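Local coordinates for protein RNA-dependent RNA polymerase (PDB 6QW0) that probably cleaves capped host RNAs with its manganese-binding cap-snatching endonuclease domain, to provide primers for viral transcription, at residues L76-F81 with T131-A136; G84-T89 with V127-T132; Y166-A169 with G174-S177. All blocks are in the same frame, centred on the assembly; numbering follows the deposited sequence.

Overall arrangement
Following the chain from its N terminus, helix 77-82 comes first, and contact 1 brings it against the loop that leaves strand 124-131, closing a span of 49 residues. Contact 2 nests within that span: the loop 84-89, just beyond the helix, returns to strand 124-131, and the two contacts share T131 and T132, the manganese ion and one sulfate. Contact 3 follows in series as a local hairpin between strands 163-171 and 174-177. Strand 163-171 runs parallel to 124-131 as its neighbour, with E128 and T130 bonded through their backbones to Y166 and I168. The central sheet thus connects the hairpin to the metal site and, through it, to helix 77-82.

Contact 1 (L76-F81 with T131-A136); sequences LFKHDF and TTMGDA. With MN3 (manganese (III) ion), chain C; SO4 (sulfate ion), chain G; SO4 (sulfate ion), chain F.
K78 and M133, the latter present as selenomethionine, meet with their side chains at about a right angle. The ammonium atom K78 NZ comes to 3.5 Å from M133 SE, the bend at chi2 (-67°) placing SE beside the amine. No direct hydrogen bond crosses between the segments. Instead one water donates to T131 OG1 at 2.9 Å and accepts a weak bond from K78 NZ.

T131 presents two different branches. Its methyl CG2 packs on the helix backbone, 4.1 Å from H79 CA, while OG1, placed between the backbone N and the carbonyl carbon (chi1 69°), donates to O1 of a bound sulfate at 2.8 Å. The same O1 lies at the edge of the H79 imidazole, near its plane, and takes a weak bond from T131 N.

H79 is gripped at both ring nitrogens. NE2 binds manganese at 2.3 Å, and on the other side ND1 donates to D80 OD1 at 2.9 Å, almost in the ring plane. With CG opposite its own backbone N (chi1 171°), the ring extends to the ion, whose six ligands are completed by D114, E128, the carbonyl of F129 and two waters. Holding both nitrogens fixes the ring's rotation. The sulfate, probably from the crystallisation liquor, is held by T131 and a metal-bound water; it marks a place for an anionic group, consistent with, but not proof of, an RNA phosphate position.

Contact 2 (G84-T89 with V127-T132); sequences GHLADT and VEFTTT. With MN3 (manganese (III) ion), chain C; SO4 (sulfate ion), chain G.
F129 points its ring at the loop carrying L86 and A87, and the contact across the two segments is purely apolar. The methyl of A87 lies at the ring edge, in plane, with CB 3.8 Å from F129 CE2. L86 joins from an oblique direction through its own CB, 4.1 Å from F129 CZ.

While the ring reaches toward the loop, the backbone of the same residue serves the metal: F129 O binds manganese at 2.3 Å. Next to it E128, bent at chi2 (64°), turns its carboxylate back so that OE2 reaches the ion at 2.2 Å. The two oxygens are close neighbours because both are ligands. One residue further on, T130 uses OG1 to donate to O3 of the sulfate at 2.7 Å, and a water bound to the metal donates to that same O3.

Around this first shell, F83 stacks on the F129 ring and I168 touches L86. Strand 124-131 lies between the antiparallel strand 115-118 and the parallel strand 163-171. K146 and Y150 of helix 136-157 touch E128, and the loop between helices 77-82 and 94-98 carries L86 and A87.

Contact 3 (Y166-A169 with G174-S177); sequences YIIA and GVVS
A169 and V176 face each other through flat peptide groups joined at their edges. V176 N donates to A169 O at 2.8 Å, and A169 N returns a bond to V176 O, also 2.8 Å long. Both are nearly straight, as a hydrogen-bonded antiparallel pair should be. A169 O has a second, softer neighbour in V175 CA at 3.3 Å, a CA-H...O contact.

Above and below the sheet the side chains alternate. A169 and V176 project to one face of the sheet, which meets helix 136-157: A139 touches V176, and A143 and I147 touch the adjoining I167. On the opposite face, I168 lays its CG2 against V175 CG1 at 3.7 Å, and V175 in turn rests on I189 and V190 of helix 183-203. F129 and F83 lie against I168. This is a beta hairpin within a mixed sheet that has helices on both faces, as expected for a PDDEXK nuclease core, and strand 174-177 also pairs with strand 22-25.

The next pair, I168 with S177, is non-hydrogen-bonded, and here a side chain supplies the link. S177 OG, anti to its own backbone N (chi1 -177°), donates to I167 O at 2.7 Å from 19° out of the carbonyl plane, while S177 CA also lies 3.2 Å from that oxygen. The hydroxyl is further bonded to L179 N and touches I168 CG1 at 3.6 Å. N178 takes up I167 N through OD1. At the other end G174 adopts backbone angles that would press a side chain against the preceding carbonyl, which calls for glycine.

Contact 1 (L76-F81 with T131-A136)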
loop_
_atom_site.group_PDB
_atom_site.type_symbol
_atom_site.label_atom_id
_atom_site.label_comp_id
_atom_site.label_asym_id
_atom_site.label_seq_id
_atom_site.Cartn_x
_atom_site.Cartn_y
_atom_site.Cartn_z
ATOM N N LEU A 76 -0.246 -13.773 -2.290
ATOM C CA LEU A 76 -0.184 -12.348 -1.993
ATOM C C LEU A 76 -0.134 -12.075 -0.495
ATOM O O LEU A 76 -0.390 -10.947 -0.062
ATOM C CB LEU A 76 -1.369 -11.623 -2.632
ATOM C CG LEU A 76 -1.213 -11.395 -4.139
ATOM C CD1 LEU A 76 -2.481 -10.799 -4.735
ATOM C CD2 LEU A 76 -0.006 -10.509 -4.428
ATOM N N PHE A 77 0.213 -13.085 0.307
ATOM C CA PHE A 77 0.163 -12.911 1.754
ATOM C C PHE A 77 1.155 -11.851 2.220
ATOM O O PHE A 77 0.813 -10.990 3.037
ATOM C CB PHE A 77 0.422 -14.238 2.476
ATOM C CG PHE A 77 0.637 -14.073 3.955
ATOM C CD1 PHE A 77 -0.438 -13.941 4.814
ATOM C CD2 PHE A 77 1.921 -14.019 4.480
ATOM C CE1 PHE A 77 -0.246 -13.767 6.165
ATOM C CE2 PHE A 77 2.122 -13.844 5.828
ATOM C CZ PHE A 77 1.037 -13.724 6.677
ATOM N N LYS A 78 2.398 -11.908 1.727
ATOM C CA LYS A 78 3.397 -10.944 2.184
ATOM C C LYS A 78 2.941 -9.520 1.902
ATOM O O LYS A 78 3.039 -8.645 2.765
ATOM C CB LYS A 78 4.750 -11.213 1.518
ATOM C CG LYS A 78 5.551 -12.335 2.167
ATOM C CD LYS A 78 6.928 -12.500 1.533
ATOM C CE LYS A 78 6.824 -12.924 0.075
ATOM N NZ LYS A 78 8.172 -13.078 -0.547
ATOM N N HIS A 79 2.411 -9.283 0.704
ATOM C CA HIS A 79 1.964 -7.944 0.325
ATOM C C HIS A 79 0.787 -7.499 1.187
ATOM O O HIS A 79 0.802 -6.403 1.769
ATOM C CB HIS A 79 1.609 -7.960 -1.166
ATOM C CG HIS A 79 0.923 -6.728 -1.678
ATOM N ND1 HIS A 79 -0.416 -6.475 -1.471
ATOM C CD2 HIS A 79 1.383 -5.720 -2.457
ATOM C CE1 HIS A 79 -0.748 -5.344 -2.073
ATOM N NE2 HIS A 79 0.325 -4.872 -2.684
ATOM N N ASP A 80 -0.228 -8.354 1.303
ATOM C CA ASP A 80 -1.451 -7.964 1.991
ATOM C C ASP A 80 -1.221 -7.786 3.485
ATOM O O ASP A 80 -1.750 -6.848 4.085
ATOM C CB ASP A 80 -2.544 -8.997 1.719
ATOM C CG ASP A 80 -3.066 -8.912 0.299
ATOM O OD1 ASP A 80 -2.667 -7.972 -0.427
ATOM O OD2 ASP A 80 -3.873 -9.778 -0.095
ATOM N N PHE A 81 -0.414 -8.652 4.101
ATOM C CA PHE A 81 -0.141 -8.491 5.529
ATOM C C PHE A 81 0.681 -7.238 5.799
ATOM O O PHE A 81 0.401 -6.502 6.753
ATOM C CB PHE A 81 0.567 -9.732 6.086
ATOM C CG PHE A 81 0.779 -9.698 7.582
ATOM C CD1 PHE A 81 1.933 -9.157 8.122
ATOM C CD2 PHE A 81 -0.174 -10.222 8.447
ATOM C CE1 PHE A 81 2.139 -9.120 9.494
ATOM C CE2 PHE A 81 0.026 -10.186 9.825
ATOM C CZ PHE A 81 1.184 -9.632 10.345
ATOM N N THR A 131 6.372 -4.737 -2.677
ATOM C CA THR A 131 7.432 -5.277 -1.830
ATOM C C THR A 131 8.604 -5.696 -2.706
ATOM O O THR A 131 8.479 -5.827 -3.925
ATOM C CB THR A 131 6.961 -6.497 -1.024
ATOM O OG1 THR A 131 6.732 -7.590 -1.926
ATOM C CG2 THR A 131 5.668 -6.203 -0.273
ATOM N N THR A 132 9.747 -5.930 -2.064
ATOM C CA THR A 132 10.883 -6.533 -2.744
ATOM C C THR A 132 11.666 -7.354 -1.733
ATOM O O THR A 132 11.751 -6.983 -0.562
ATOM C CB THR A 132 11.807 -5.492 -3.392
ATOM O OG1 THR A 132 12.887 -6.173 -4.043
ATOM C CG2 THR A 132 12.381 -4.534 -2.358
HETATM N N MSE A 133 12.227 -8.466 -2.194
HETATM C CA MSE A 133 13.116 -9.264 -1.358
HETATM C C MSE A 133 14.571 -8.796 -1.487
HETATM O O MSE A 133 15.471 -9.370 -0.872
HETATM C CB MSE A 133 13.000 -10.744 -1.735
HETATM C CG MSE A 133 11.613 -11.326 -1.539
HETATM SE SE MSE A 133 11.125 -11.398 0.342
HETATM C CE MSE A 133 12.476 -12.686 0.941
ATOM N N GLY A 134 14.794 -7.751 -2.273
ATOM C CA GLY A 134 16.118 -7.201 -2.515
ATOM C C GLY A 134 16.447 -6.024 -1.622
ATOM O O GLY A 134 15.925 -5.889 -0.510
ATOM N N ASP A 135 17.343 -5.159 -2.105
ATOM C CA ASP A 135 17.834 -4.051 -1.301
ATOM C C ASP A 135 17.117 -2.754 -1.685
ATOM O O ASP A 135 16.114 -2.760 -2.401
ATOM C CB ASP A 135 19.358 -3.935 -1.433
ATOM C CG ASP A 135 19.820 -3.669 -2.862
ATOM O OD1 ASP A 135 18.985 -3.383 -3.751
ATOM O OD2 ASP A 135 21.047 -3.750 -3.095
ATOM N N ALA A 136 17.628 -1.628 -1.188
ATOM C CA ALA A 136 16.944 -0.354 -1.400
ATOM C C ALA A 136 16.889 0.010 -2.878
ATOM O O ALA A 136 15.888 0.561 -3.351
ATOM C CB ALA A 136 17.623 0.752 -0.590
HETATM MN MN MN3 C . 0.181 -3.633 -4.630
HETATM S S SO4 G . 4.292 -7.225 -4.804
HETATM O O1 SO4 G . 4.363 -7.235 -3.349
HETATM O O2 SO4 G . 3.268 -8.173 -5.225
HETATM O O3 SO4 G . 3.961 -5.890 -5.314
HETATM O O4 SO4 G . 5.587 -7.637 -5.335
HETATM S S SO4 F . 20.361 -1.672 1.800
HETATM O O1 SO4 F . 19.410 -2.694 2.235
HETATM O O2 SO4 F . 20.331 -0.554 2.738
HETATM O O3 SO4 F . 19.998 -1.202 0.470
HETATM O O4 SO4 F . 21.700 -2.257 1.760
HETATM O O HOH W 1 8.325 -9.909 -1.332
HETATM O O HOH W 2 -1.210 -5.260 -5.639
HETATM O O HOH W 3 1.455 -5.137 -5.928
#

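Contact 2 (G84-T89 with V127-T132)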
loop_
_atom_site.group_PDB
_atom_site.type_symbol
_atom_site.label_atom_id
_atom_site.label_comp_id
_atom_site.label_asym_id
_atom_site.label_seq_id
_atom_site.Cartn_x
_atom_site.Cartn_y
_atom_site.Cartn_z
ATOM N N GLY A 84 -1.583 -4.176 5.673
ATOM C CA GLY A 84 -2.925 -4.392 6.192
ATOM C C GLY A 84 -3.420 -3.313 7.129
ATOM O O GLY A 84 -4.635 -3.160 7.293
ATOM N N HIS A 85 -2.516 -2.594 7.788
ATOM C CA HIS A 85 -2.907 -1.505 8.670
ATOM C C HIS A 85 -3.289 -0.248 7.903
ATOM O O HIS A 85 -3.866 0.674 8.491
ATOM C CB HIS A 85 -1.774 -1.179 9.651
ATOM C CG HIS A 85 -0.522 -0.695 8.991
ATOM N ND1 HIS A 85 0.110 -1.399 7.988
ATOM C CD2 HIS A 85 0.212 0.426 9.183
ATOM C CE1 HIS A 85 1.182 -0.738 7.596
ATOM N NE2 HIS A 85 1.268 0.374 8.305
ATOM N N LEU A 86 -2.970 -0.188 6.616
ATOM C CA LEU A 86 -3.279 0.968 5.781
ATOM C C LEU A 86 -4.482 0.730 4.896
ATOM O O LEU A 86 -5.241 1.664 4.616
ATOM C CB LEU A 86 -2.081 1.324 4.899
ATOM C CG LEU A 86 -0.795 1.648 5.650
ATOM C CD1 LEU A 86 0.309 1.902 4.648
ATOM C CD2 LEU A 86 -0.991 2.845 6.559
ATOM N N ALA A 87 -4.661 -0.497 4.427
ATOM C CA ALA A 87 -5.781 -0.792 3.551
ATOM C C ALA A 87 -6.032 -2.286 3.566
ATOM O O ALA A 87 -5.090 -3.082 3.551
ATOM C CB ALA A 87 -5.518 -0.324 2.118
ATOM N N ASP A 88 -7.302 -2.658 3.598
ATOM C CA ASP A 88 -7.649 -4.035 3.319
ATOM C C ASP A 88 -7.485 -4.307 1.826
ATOM O O ASP A 88 -7.430 -3.387 1.002
ATOM C CB ASP A 88 -9.079 -4.326 3.774
ATOM C CG ASP A 88 -9.250 -4.190 5.277
ATOM O OD1 ASP A 88 -8.244 -4.333 6.004
ATOM O OD2 ASP A 88 -10.387 -3.931 5.729
ATOM N N THR A 89 -7.380 -5.587 1.486
ATOM C CA THR A 89 -7.309 -5.986 0.088
ATOM C C THR A 89 -8.541 -5.486 -0.662
ATOM O O THR A 89 -9.650 -5.448 -0.123
ATOM C CB THR A 89 -7.198 -7.507 -0.019
ATOM O OG1 THR A 89 -6.203 -7.973 0.902
ATOM C CG2 THR A 89 -6.806 -7.920 -1.431
ATOM N N VAL A 127 -3.086 5.058 -4.694
ATOM C CA VAL A 127 -1.980 4.572 -3.868
ATOM C C VAL A 127 -1.697 3.124 -4.244
ATOM O O VAL A 127 -2.620 2.309 -4.326
ATOM C CB VAL A 127 -2.283 4.687 -2.360
ATOM C CG1 VAL A 127 -1.051 4.294 -1.550
ATOM C CG2 VAL A 127 -2.717 6.102 -1.992
ATOM N N GLU A 128 -0.425 2.802 -4.481
ATOM C CA GLU A 128 -0.049 1.435 -4.815
ATOM C C GLU A 128 1.054 0.977 -3.877
ATOM O O GLU A 128 2.022 1.716 -3.648
ATOM C CB GLU A 128 0.401 1.304 -6.271
ATOM C CG GLU A 128 0.862 -0.094 -6.641
ATOM C CD GLU A 128 -0.233 -1.156 -6.549
ATOM O OE1 GLU A 128 -1.444 -0.844 -6.577
ATOM O OE2 GLU A 128 0.130 -2.336 -6.459
ATOM N N PHE A 129 0.887 -0.234 -3.334
ATOM C CA PHE A 129 1.844 -0.867 -2.433
ATOM C C PHE A 129 2.644 -1.922 -3.188
ATOM O O PHE A 129 2.125 -2.597 -4.077
ATOM C CB PHE A 129 1.151 -1.572 -1.254
ATOM C CG PHE A 129 0.099 -0.760 -0.534
ATOM C CD1 PHE A 129 0.316 0.550 -0.142
ATOM C CD2 PHE A 129 -1.103 -1.364 -0.189
ATOM C CE1 PHE A 129 -0.679 1.258 0.543
ATOM C CE2 PHE A 129 -2.091 -0.662 0.495
ATOM C CZ PHE A 129 -1.874 0.644 0.856
ATOM N N THR A 130 3.902 -2.106 -2.799
ATOM C CA THR A 130 4.676 -3.178 -3.408
ATOM C C THR A 130 5.796 -3.558 -2.448
ATOM O O THR A 130 6.073 -2.846 -1.478
ATOM C CB THR A 130 5.196 -2.770 -4.801
ATOM O OG1 THR A 130 5.734 -3.911 -5.495
ATOM C CG2 THR A 130 6.251 -1.691 -4.700
ATOM N N THR A 131 6.372 -4.737 -2.677
ATOM C CA THR A 131 7.432 -5.277 -1.830
ATOM C C THR A 131 8.604 -5.696 -2.706
ATOM O O THR A 131 8.479 -5.827 -3.925
ATOM C CB THR A 131 6.961 -6.497 -1.024
ATOM O OG1 THR A 131 6.732 -7.590 -1.926
ATOM C CG2 THR A 131 5.668 -6.203 -0.273
ATOM N N THR A 132 9.747 -5.930 -2.064
ATOM C CA THR A 132 10.883 -6.533 -2.744
ATOM C C THR A 132 11.666 -7.354 -1.733
ATOM O O THR A 132 11.751 -6.983 -0.562
ATOM C CB THR A 132 11.807 -5.492 -3.392
ATOM O OG1 THR A 132 12.887 -6.173 -4.043
ATOM C CG2 THR A 132 12.381 -4.534 -2.358
HETATM MN MN MN3 C . 0.181 -3.633 -4.630
HETATM S S SO4 G . 4.292 -7.225 -4.804
HETATM O O1 SO4 G . 4.363 -7.235 -3.349
HETATM O O2 SO4 G . 3.268 -8.173 -5.225
HETATM O O3 SO4 G . 3.961 -5.890 -5.314
HETATM O O4 SO4 G . 5.587 -7.637 -5.335
HETATM O O HOH W 2 -1.210 -5.260 -5.639
HETATM O O HOH W 3 1.455 -5.137 -5.928
#

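Contact 3 (Y166-A169 with G174-S177)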
loop_
_atom_site.group_PDB
_atom_site.type_symbol
_atom_site.label_atom_id
_atom_site.label_comp_id
_atom_site.label_asym_id
_atom_site.label_seq_id
_atom_site.Cartn_x
_atom_site.Cartn_y
_atom_site.Cartn_z
ATOM N N TYR A 166 0.578 7.936 -5.549
ATOM C CA TYR A 166 1.504 7.653 -4.456
ATOM C C TYR A 166 1.890 6.180 -4.467
ATOM O O TYR A 166 1.057 5.312 -4.751
ATOM C CB TYR A 166 0.895 8.005 -3.092
ATOM C CG TYR A 166 0.817 9.486 -2.803
ATOM C CD1 TYR A 166 1.976 10.230 -2.551
ATOM C CD2 TYR A 166 -0.419 10.147 -2.804
ATOM C CE1 TYR A 166 1.910 11.585 -2.275
ATOM C CE2 TYR A 166 -0.498 11.504 -2.539
ATOM C CZ TYR A 166 0.667 12.221 -2.294
ATOM O OH TYR A 166 0.601 13.568 -2.019
ATOM N N ILE A 167 3.147 5.907 -4.113
ATOM C CA ILE A 167 3.706 4.554 -4.094
ATOM C C ILE A 167 4.353 4.321 -2.742
ATOM O O ILE A 167 4.993 5.228 -2.207
ATOM C CB ILE A 167 4.775 4.352 -5.188
ATOM C CG1 ILE A 167 4.273 4.834 -6.554
ATOM C CG2 ILE A 167 5.228 2.901 -5.233
ATOM C CD1 ILE A 167 3.161 4.000 -7.163
ATOM N N ILE A 168 4.200 3.111 -2.200
ATOM C CA ILE A 168 5.018 2.649 -1.075
ATOM C C ILE A 168 5.667 1.328 -1.477
ATOM O O ILE A 168 4.959 0.339 -1.709
ATOM C CB ILE A 168 4.205 2.455 0.221
ATOM C CG1 ILE A 168 3.336 3.680 0.518
ATOM C CG2 ILE A 168 5.144 2.186 1.386
ATOM C CD1 ILE A 168 2.419 3.489 1.731
ATOM N N ALA A 169 7.004 1.302 -1.530
ATOM C CA ALA A 169 7.770 0.087 -1.819
ATOM C C ALA A 169 8.609 -0.284 -0.599
ATOM O O ALA A 169 9.471 0.497 -0.186
ATOM C CB ALA A 169 8.683 0.288 -3.033
ATOM N N GLY A 174 13.905 -0.738 4.870
ATOM C CA GLY A 174 13.350 0.594 4.707
ATOM C C GLY A 174 12.210 0.611 3.706
ATOM O O GLY A 174 11.649 -0.421 3.366
ATOM N N VAL A 175 11.907 1.821 3.238
ATOM C CA VAL A 175 10.775 2.089 2.362
ATOM C C VAL A 175 11.203 3.125 1.342
ATOM O O VAL A 175 11.911 4.074 1.685
ATOM C CB VAL A 175 9.569 2.602 3.183
ATOM C CG1 VAL A 175 8.530 3.240 2.299
ATOM C CG2 VAL A 175 8.960 1.476 4.016
ATOM N N VAL A 176 10.788 2.942 0.089
ATOM C CA VAL A 176 10.849 3.994 -0.920
ATOM C C VAL A 176 9.420 4.453 -1.168
ATOM O O VAL A 176 8.562 3.645 -1.538
ATOM C CB VAL A 176 11.510 3.512 -2.214
ATOM C CG1 VAL A 176 11.510 4.632 -3.249
ATOM C CG2 VAL A 176 12.940 3.060 -1.917
ATOM N N SER A 177 9.162 5.743 -0.949
ATOM C CA SER A 177 7.793 6.247 -1.059
ATOM C C SER A 177 7.833 7.733 -1.370
ATOM O O SER A 177 8.760 8.437 -0.966
ATOM C CB SER A 177 7.005 6.020 0.242
ATOM O OG SER A 177 5.649 6.444 0.098
#